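Putative exported protein (Bordetella pertussis Tohama I, PDB 2PFY) binds pyroglutamic acid as the extracytoplasmic solute receptor of a tripartite ATP-independent periplasmic (TRAP) transport system, to which it probably delivers this ligand. Local coordinates at residues 139-145 / 158-164; 168-172 / 194-198. All coordinates share one frame; numbering follows the deposited sequence.

Interaction 1. Residues 139-145 / 158-164. With PCA (pyroglutamic acid), chain E.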
ATOM      1  N   GLY A 139      -9.399   3.469 -23.343  1.00 33.28           N
ATOM      2  CA  GLY A 139      -8.208   4.016 -23.978  1.00 33.05           C
ATOM      3  C   GLY A 139      -7.483   5.112 -23.197  1.00 33.19           C
ATOM      4  O   GLY A 139      -6.475   5.646 -23.668  1.00 33.32           O
ATOM      5  N   THR A 140      -7.998   5.459 -22.017  1.00 32.65           N
ATOM      6  CA  THR A 140      -7.350   6.426 -21.131  1.00 32.90           C
ATOM      7  C   THR A 140      -6.020   5.864 -20.603  1.00 31.50           C
ATOM      8  O   THR A 140      -5.950   4.695 -20.218  1.00 31.86           O
ATOM      9  CB  THR A 140      -8.317   6.846 -19.973  1.00 32.90           C
ATOM     10  OG1 THR A 140      -9.404   7.606 -20.531  1.00 36.67           O
ATOM     11  CG2 THR A 140      -7.626   7.724 -18.944  1.00 33.77           C
ATOM     12  N   ARG A 141      -4.980   6.697 -20.634  1.00 30.89           N
ATOM     13  CA  ARG A 141      -3.664   6.391 -20.035  1.00 30.73           C
ATOM     14  C   ARG A 141      -3.858   6.468 -18.533  1.00 29.02           C
ATOM     15  O   ARG A 141      -4.022   7.538 -17.971  1.00 28.60           O
ATOM     16  CB  ARG A 141      -2.606   7.392 -20.488  1.00 30.02           C
ATOM     17  CG  ARG A 141      -2.406   7.404 -22.024  1.00 32.95           C
ATOM     18  CD  ARG A 141      -1.550   8.606 -22.468  1.00 33.47           C
ATOM     19  NE  ARG A 141      -1.157   8.496 -23.879  1.00 38.51           N
ATOM     20  CZ  ARG A 141      -0.253   9.271 -24.474  1.00 39.59           C
ATOM     21  NH1 ARG A 141       0.383  10.202 -23.784  1.00 37.02           N
ATOM     22  NH2 ARG A 141       0.020   9.108 -25.763  1.00 40.03           N
ATOM     23  N   PHE A 142      -3.926   5.310 -17.910  1.00 27.90           N
ATOM     24  CA  PHE A 142      -4.401   5.250 -16.544  1.00 27.48           C
ATOM     25  C   PHE A 142      -3.239   4.726 -15.690  1.00 26.87           C
ATOM     26  O   PHE A 142      -2.661   3.674 -15.981  1.00 27.46           O
ATOM     27  CB  PHE A 142      -5.629   4.342 -16.477  1.00 27.15           C
ATOM     28  CG  PHE A 142      -6.371   4.402 -15.156  1.00 28.75           C
ATOM     29  CD1 PHE A 142      -7.551   5.143 -15.036  1.00 26.06           C
ATOM     30  CD2 PHE A 142      -5.884   3.708 -14.027  1.00 26.24           C
ATOM     31  CE1 PHE A 142      -8.243   5.180 -13.822  1.00 28.19           C
ATOM     32  CE2 PHE A 142      -6.561   3.760 -12.789  1.00 24.68           C
ATOM     33  CZ  PHE A 142      -7.737   4.489 -12.685  1.00 25.65           C
ATOM     34  N   ARG A 143      -2.877   5.477 -14.661  1.00 26.03           N
ATOM     35  CA  ARG A 143      -1.771   5.071 -13.785  1.00 25.69           C
ATOM     36  C   ARG A 143      -2.012   3.728 -13.115  1.00 25.31           C
ATOM     37  O   ARG A 143      -3.074   3.505 -12.518  1.00 26.74           O
ATOM     38  CB  ARG A 143      -1.536   6.117 -12.688  1.00 25.68           C
ATOM     39  CG  ARG A 143      -0.392   5.720 -11.720  1.00 25.80           C
ATOM     40  CD  ARG A 143      -0.299   6.620 -10.540  1.00 23.30           C
ATOM     41  NE  ARG A 143       0.752   6.113  -9.648  1.00 23.10           N
ATOM     42  CZ  ARG A 143       0.616   5.951  -8.337  1.00 20.99           C
ATOM     43  NH1 ARG A 143      -0.504   6.345  -7.742  1.00 19.33           N
ATOM     44  NH2 ARG A 143       1.632   5.445  -7.612  1.00 18.57           N
ATOM     45  N   ALA A 144      -1.022   2.840 -13.193  1.00 24.04           N
ATOM     46  CA  ALA A 144      -0.997   1.622 -12.369  1.00 23.54           C
ATOM     47  C   ALA A 144       0.218   1.715 -11.444  1.00 23.35           C
ATOM     48  O   ALA A 144       1.155   2.423 -11.757  1.00 23.17           O
ATOM     49  CB  ALA A 144      -0.865   0.366 -13.248  1.00 23.69           C
ATOM     50  N   TYR A 145       0.200   1.018 -10.305  1.00 22.73           N
ATOM     51  CA  TYR A 145       1.327   1.128  -9.367  1.00 23.06           C
ATOM     52  C   TYR A 145       1.799  -0.208  -8.815  1.00 23.49           C
ATOM     53  O   TYR A 145       2.629  -0.262  -7.895  1.00 23.40           O
ATOM     54  CB  TYR A 145       1.033   2.136  -8.242  1.00 21.69           C
ATOM     55  CG  TYR A 145      -0.166   1.839  -7.378  1.00 21.35           C
ATOM     56  CD1 TYR A 145      -0.196   0.714  -6.546  1.00 19.66           C
ATOM     57  CD2 TYR A 145      -1.265   2.714  -7.353  1.00 19.20           C
ATOM     58  CE1 TYR A 145      -1.274   0.452  -5.753  1.00 21.72           C
ATOM     59  CE2 TYR A 145      -2.373   2.449  -6.556  1.00 18.81           C
ATOM     60  CZ  TYR A 145      -2.377   1.313  -5.760  1.00 20.96           C
ATOM     61  OH  TYR A 145      -3.434   1.005  -4.943  1.00 19.83           O
ATOM     62  N   ALA A 158      -8.765   0.524 -19.898  1.00 33.52           N
ATOM     63  CA  ALA A 158      -7.833   1.644 -19.912  1.00 33.05           C
ATOM     64  C   ALA A 158      -6.470   1.135 -20.349  1.00 32.71           C
ATOM     65  O   ALA A 158      -6.289  -0.069 -20.486  1.00 32.38           O
ATOM     66  CB  ALA A 158      -7.756   2.289 -18.513  1.00 32.21           C
ATOM     67  N   VAL A 159      -5.518   2.037 -20.571  1.00 32.14           N
ATOM     68  CA  VAL A 159      -4.170   1.613 -20.956  1.00 32.42           C
ATOM     69  C   VAL A 159      -3.266   1.795 -19.712  1.00 32.40           C
ATOM     70  O   VAL A 159      -2.921   2.910 -19.349  1.00 31.67           O
ATOM     71  CB  VAL A 159      -3.650   2.376 -22.195  1.00 32.69           C
ATOM     72  CG1 VAL A 159      -2.200   1.990 -22.518  1.00 32.43           C
ATOM     73  CG2 VAL A 159      -4.591   2.117 -23.440  1.00 32.92           C
ATOM     74  N   PRO A 160      -2.935   0.686 -19.037  1.00 32.83           N
ATOM     75  CA  PRO A 160      -2.151   0.816 -17.807  1.00 33.15           C
ATOM     76  C   PRO A 160      -0.761   1.360 -18.075  1.00 33.25           C
ATOM     77  O   PRO A 160      -0.117   1.002 -19.063  1.00 32.90           O
ATOM     78  CB  PRO A 160      -2.128  -0.592 -17.225  1.00 33.33           C
ATOM     79  CG  PRO A 160      -2.776  -1.488 -18.234  1.00 33.95           C
ATOM     80  CD  PRO A 160      -3.275  -0.700 -19.375  1.00 33.09           C
ATOM     81  N   THR A 161      -0.327   2.268 -17.208  1.00 32.55           N
ATOM     82  CA  THR A 161       0.965   2.887 -17.315  1.00 32.44           C
ATOM     83  C   THR A 161       1.520   2.936 -15.876  1.00 30.79           C
ATOM     84  O   THR A 161       0.966   3.619 -15.000  1.00 29.34           O
ATOM     85  CB  THR A 161       0.843   4.298 -17.964  1.00 33.10           C
ATOM     86  OG1 THR A 161      -0.084   4.250 -19.094  1.00 39.34           O
ATOM     87  CG2 THR A 161       2.177   4.763 -18.438  1.00 34.54           C
ATOM     88  N   THR A 162       2.571   2.163 -15.631  1.00 29.04           N
ATOM     89  CA  THR A 162       3.157   2.052 -14.286  1.00 27.93           C
ATOM     90  C   THR A 162       3.887   3.333 -13.940  1.00 26.20           C
ATOM     91  O   THR A 162       4.802   3.749 -14.657  1.00 25.83           O
ATOM     92  CB  THR A 162       4.120   0.833 -14.179  1.00 28.09           C
ATOM     93  OG1 THR A 162       3.372  -0.355 -14.404  1.00 30.50           O
ATOM     94  CG2 THR A 162       4.777   0.741 -12.775  1.00 28.12           C
ATOM     95  N   VAL A 163       3.479   3.977 -12.851  1.00 24.11           N
ATOM     96  CA  VAL A 163       4.176   5.177 -12.393  1.00 22.90           C
ATOM     97  C   VAL A 163       4.287   5.076 -10.879  1.00 23.00           C
ATOM     98  O   VAL A 163       3.278   4.885 -10.197  1.00 22.71           O
ATOM     99  CB  VAL A 163       3.434   6.496 -12.790  1.00 22.75           C
ATOM    100  CG1 VAL A 163       4.200   7.718 -12.288  1.00 22.09           C
ATOM    101  CG2 VAL A 163       3.260   6.610 -14.321  1.00 23.56           C
ATOM    102  N   GLN A 164       5.507   5.183 -10.357  1.00 22.51           N
ATOM    103  CA  GLN A 164       5.692   5.048  -8.922  1.00 22.79           C
ATOM    104  C   GLN A 164       5.271   6.372  -8.295  1.00 22.36           C
ATOM    105  O   GLN A 164       5.268   7.411  -8.983  1.00 22.51           O
ATOM    106  CB  GLN A 164       7.155   4.687  -8.586  1.00 23.97           C
ATOM    107  CG  GLN A 164       7.639   3.284  -9.115  1.00 24.19           C
ATOM    108  CD  GLN A 164       6.726   2.145  -8.720  1.00 28.81           C
ATOM    109  OE1 GLN A 164       6.108   2.166  -7.643  1.00 30.26           O
ATOM    110  NE2 GLN A 164       6.627   1.131  -9.591  1.00 28.07           N
TER
HETATM  111  N   PCA E 302      -0.934   5.293  -2.427  1.00 22.63           N
HETATM  112  CA  PCA E 302       0.097   4.409  -3.020  1.00 23.48           C
HETATM  113  CB  PCA E 302      -0.399   2.984  -3.017  1.00 22.44           C
HETATM  114  CG  PCA E 302      -1.797   3.028  -2.478  1.00 23.29           C
HETATM  115  CD  PCA E 302      -2.038   4.455  -2.115  1.00 20.74           C
HETATM  116  OE  PCA E 302      -3.053   4.862  -1.559  1.00 22.48           O
HETATM  117  C   PCA E 302       0.415   4.849  -4.436  1.00 24.18           C
HETATM  118  O   PCA E 302       1.396   4.446  -5.073  1.00 24.73           O
HETATM  119  OXT PCA E 302      -0.337   5.642  -4.971  1.00 25.49           O

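Interaction 2. Residues 168-172 / 194-198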
ATOM      1  N   VAL A 168       4.365  10.767  -9.933  1.00 24.03           N
ATOM      2  CA  VAL A 168       2.969  10.992 -10.373  1.00 23.83           C
ATOM      3  C   VAL A 168       2.762  12.417 -10.911  1.00 24.88           C
ATOM      4  O   VAL A 168       2.253  12.559 -12.023  1.00 24.41           O
ATOM      5  CB  VAL A 168       1.944  10.615  -9.301  1.00 23.73           C
ATOM      6  CG1 VAL A 168       0.514  11.225  -9.587  1.00 24.58           C
ATOM      7  CG2 VAL A 168       1.885   9.122  -9.127  1.00 23.62           C
ATOM      8  N   PRO A 169       3.151  13.471 -10.139  1.00 25.43           N
ATOM      9  CA  PRO A 169       2.957  14.837 -10.691  1.00 25.96           C
ATOM     10  C   PRO A 169       3.654  15.057 -12.048  1.00 27.60           C
ATOM     11  O   PRO A 169       3.046  15.598 -12.965  1.00 27.99           O
ATOM     12  CB  PRO A 169       3.524  15.765  -9.606  1.00 24.48           C
ATOM     13  CG  PRO A 169       3.417  14.904  -8.281  1.00 25.17           C
ATOM     14  CD  PRO A 169       3.749  13.494  -8.787  1.00 24.30           C
ATOM     15  N   GLN A 170       4.901  14.627 -12.175  1.00 29.04           N
ATOM     16  CA  GLN A 170       5.617  14.657 -13.465  1.00 29.95           C
ATOM     17  C   GLN A 170       4.843  13.981 -14.573  1.00 29.36           C
ATOM     18  O   GLN A 170       4.707  14.542 -15.689  1.00 29.42           O
ATOM     19  CB  GLN A 170       6.934  13.875 -13.340  1.00 31.51           C
ATOM     20  CG  GLN A 170       8.102  14.681 -12.876  1.00 36.94           C
ATOM     21  CD  GLN A 170       8.733  15.452 -14.001  1.00 42.42           C
ATOM     22  OE1 GLN A 170       8.581  15.106 -15.174  1.00 43.28           O
ATOM     23  NE2 GLN A 170       9.451  16.517 -13.648  1.00 44.72           N
ATOM     24  N   ALA A 171       4.376  12.765 -14.285  1.00 27.29           N
ATOM     25  CA  ALA A 171       3.685  11.936 -15.268  1.00 27.95           C
ATOM     26  C   ALA A 171       2.402  12.621 -15.787  1.00 29.29           C
ATOM     27  O   ALA A 171       2.134  12.580 -16.986  1.00 29.57           O
ATOM     28  CB  ALA A 171       3.388  10.530 -14.715  1.00 25.91           C
ATOM     29  N   PHE A 172       1.636  13.247 -14.897  1.00 29.01           N
ATOM     30  CA  PHE A 172       0.497  14.082 -15.324  1.00 30.85           C
ATOM     31  C   PHE A 172       0.882  15.297 -16.148  1.00 32.53           C
ATOM     32  O   PHE A 172       0.178  15.651 -17.094  1.00 32.88           O
ATOM     33  CB  PHE A 172      -0.338  14.556 -14.142  1.00 29.68           C
ATOM     34  CG  PHE A 172      -1.386  13.584 -13.738  1.00 30.05           C
ATOM     35  CD1 PHE A 172      -1.148  12.675 -12.701  1.00 30.98           C
ATOM     36  CD2 PHE A 172      -2.611  13.545 -14.405  1.00 26.39           C
ATOM     37  CE1 PHE A 172      -2.132  11.747 -12.327  1.00 28.84           C
ATOM     38  CE2 PHE A 172      -3.585  12.628 -14.054  1.00 26.62           C
ATOM     39  CZ  PHE A 172      -3.356  11.730 -13.009  1.00 27.69           C
ATOM     40  N   ASP A 194      -3.735  20.064  -8.052  1.00 21.41           N
ATOM     41  CA  ASP A 194      -2.999  20.847  -9.072  1.00 22.88           C
ATOM     42  C   ASP A 194      -3.026  20.193 -10.456  1.00 24.53           C
ATOM     43  O   ASP A 194      -2.730  20.849 -11.458  1.00 24.86           O
ATOM     44  CB  ASP A 194      -1.541  21.081  -8.668  1.00 23.26           C
ATOM     45  CG  ASP A 194      -1.395  22.066  -7.522  1.00 22.19           C
ATOM     46  OD1 ASP A 194      -2.295  22.879  -7.292  1.00 21.00           O
ATOM     47  OD2 ASP A 194      -0.358  22.051  -6.853  1.00 23.26           O
ATOM     48  N   TYR A 195      -3.387  18.914 -10.524  1.00 25.06           N
ATOM     49  CA  TYR A 195      -3.291  18.197 -11.786  1.00 26.27           C
ATOM     50  C   TYR A 195      -4.474  17.342 -12.201  1.00 26.38           C
ATOM     51  O   TYR A 195      -4.570  16.939 -13.376  1.00 27.79           O
ATOM     52  CB  TYR A 195      -1.929  17.452 -11.893  1.00 26.99           C
ATOM     53  CG  TYR A 195      -1.621  16.467 -10.785  1.00 26.68           C
ATOM     54  CD1 TYR A 195      -2.218  15.208 -10.771  1.00 28.62           C
ATOM     55  CD2 TYR A 195      -0.726  16.790  -9.739  1.00 29.02           C
ATOM     56  CE1 TYR A 195      -1.929  14.266  -9.762  1.00 30.31           C
ATOM     57  CE2 TYR A 195      -0.411  15.839  -8.733  1.00 28.42           C
ATOM     58  CZ  TYR A 195      -1.014  14.583  -8.761  1.00 29.25           C
ATOM     59  OH  TYR A 195      -0.765  13.650  -7.763  1.00 28.30           O
ATOM     60  N   VAL A 196      -5.389  17.066 -11.267  1.00 24.98           N
ATOM     61  CA  VAL A 196      -6.655  16.412 -11.590  1.00 24.51           C
ATOM     62  C   VAL A 196      -7.800  17.215 -10.999  1.00 25.25           C
ATOM     63  O   VAL A 196      -7.564  18.079 -10.150  1.00 25.01           O
ATOM     64  CB  VAL A 196      -6.761  14.948 -11.074  1.00 25.02           C
ATOM     65  CG1 VAL A 196      -6.270  13.985 -12.141  1.00 22.33           C
ATOM     66  CG2 VAL A 196      -6.042  14.761  -9.676  1.00 21.43           C
ATOM     67  N   LYS A 197      -9.031  16.935 -11.438  1.00 25.46           N
ATOM     68  CA  LYS A 197     -10.187  17.722 -10.993  1.00 25.82           C
ATOM     69  C   LYS A 197     -11.281  16.969 -10.257  1.00 24.54           C
ATOM     70  O   LYS A 197     -11.990  17.559  -9.442  1.00 24.57           O
ATOM     71  CB  LYS A 197     -10.818  18.467 -12.181  1.00 26.76           C
ATOM     72  CG  LYS A 197     -10.292  19.882 -12.340  1.00 32.67           C
ATOM     73  CD  LYS A 197      -8.810  19.890 -12.765  1.00 40.53           C
ATOM     74  CE  LYS A 197      -8.006  20.965 -11.988  1.00 43.89           C
ATOM     75  NZ  LYS A 197      -6.521  20.763 -12.026  1.00 42.06           N
ATOM     76  N   TYR A 198     -11.468  15.700 -10.582  1.00 22.77           N
ATOM     77  CA  TYR A 198     -12.553  14.894  -9.988  1.00 23.25           C
ATOM     78  C   TYR A 198     -11.989  13.757  -9.164  1.00 21.82           C
ATOM     79  O   TYR A 198     -11.095  13.075  -9.623  1.00 21.84           O
ATOM     80  CB  TYR A 198     -13.450  14.300 -11.096  1.00 24.39           C
ATOM     81  CG  TYR A 198     -14.110  15.395 -11.888  1.00 26.03           C
ATOM     82  CD1 TYR A 198     -15.360  15.895 -11.519  1.00 27.67           C
ATOM     83  CD2 TYR A 198     -13.455  15.986 -12.957  1.00 29.52           C
ATOM     84  CE1 TYR A 198     -15.951  16.944 -12.233  1.00 29.22           C
ATOM     85  CE2 TYR A 198     -14.053  17.038 -13.689  1.00 30.53           C
ATOM     86  CZ  TYR A 198     -15.287  17.507 -13.316  1.00 29.67           C
ATOM     87  OH  TYR A 198     -15.861  18.550 -14.059  1.00 31.40           O
TER

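Interaction 1. Residues 139-145 / 158-164
The pyroglutamic acid pocket is reached here by R143, which joins the ligand carboxylate to the backbone of V163. Its NE and NH2 both donate side-on to V163 O, at 2.9 Å from NE, and this oxygen lies in the guanidinium plane. NH1 and NH2 then hold the carboxylate with one nitrogen per oxygen: R143 NH2 to PCA O at 2.7 Å and R143 NH1 to PCA OXT at 2.9 Å. An extended chain from CG to NE, with CG anti to the backbone N (chi1 179°), carries the group this far. V163 O thus fixes the guanidinium's rotation from the second shell, while Y145 CD2 sits over one of its faces. The Y145 ring also turns a face to PCA CB; S183, T186, T182, T165 and R48 also hydrogen-bond the ligand. Strands 141-144 and 159-162 pair in parallel as the two strands of a beta-alpha-beta unit whose crossover is helix 147-155. The ladder alternates from V159 N to T140 O (2.7 Å), through F142 and T161, to V163 N and A144 O (3.0 Å). V159 O accepts twice, F142 N and T161 OG1 arriving from opposite faces of its carbonyl plane. On the face bearing F142, A144 and P160, A144 CB lies 4.3 Å from P160 CB, and helix 147-155 packs against both residues.

Interaction 2. Residues 168-172 / 194-198
Aromatic stacking between F172, on helix 168-173, and Y195, in the loop leading to strand 198-201, dominates this contact. The two rings form an offset stack with centroids 4.7 Å apart and planes inclined by 29°. The overlap is partial: Y195 CD1 stands over one face of the F172 ring, displaced toward its rim, and comes within 3.4 Å of F172 CD1. With chi1 of 57°, Y195 holds CG between its own backbone N and carbonyl carbon, and the ring is directed at the helix. Aliphatic side chains add to the stack. P169 lies against the Y195 ring, its CA over one face and its CG 4.0 Å from Y195 CE2. One helical turn before F172, V168 places CG1 in the plane of the F172 ring at its edge and also 3.8 Å from Y195 CZ. V196 CG1 meets the far part of the phenylalanine, 3.6 Å from F172 CE2. M180 of strand 180-182 touches V168, F172 and Y195 alike. The sole polar side-chain atom at the interface, Y195 OH, is hydrogen-bonded to S190 OG, beyond both segments. The helix and the loop are therefore joined through ring overlap and van der Waals contact, with the tyrosine hydroxyl satisfied by a residue that belongs to neither segment.

How the interactions relate
Interactions 1 and 2 follow one another along the chain and meet in space, their centres about 13 Å apart. V168 links them: its CG2 packs 3.3 Å from R143 NE, while its CG1 belongs to the aromatic cluster of interaction 2; V163 adds a second junction by packing on A171. Strand 180-182 runs past both, with M180, which packs on interaction 2, also touching R143. Interaction 1 is only partly buried, extending from exposed residues such as G139 and V159 to the ligand, and relies on backbone hydrogen bonds and a charged side chain. Interaction 2 is more uniformly enclosed and apolar, with the side chain of V168 about 6 Å from the bound pyroglutamic acid.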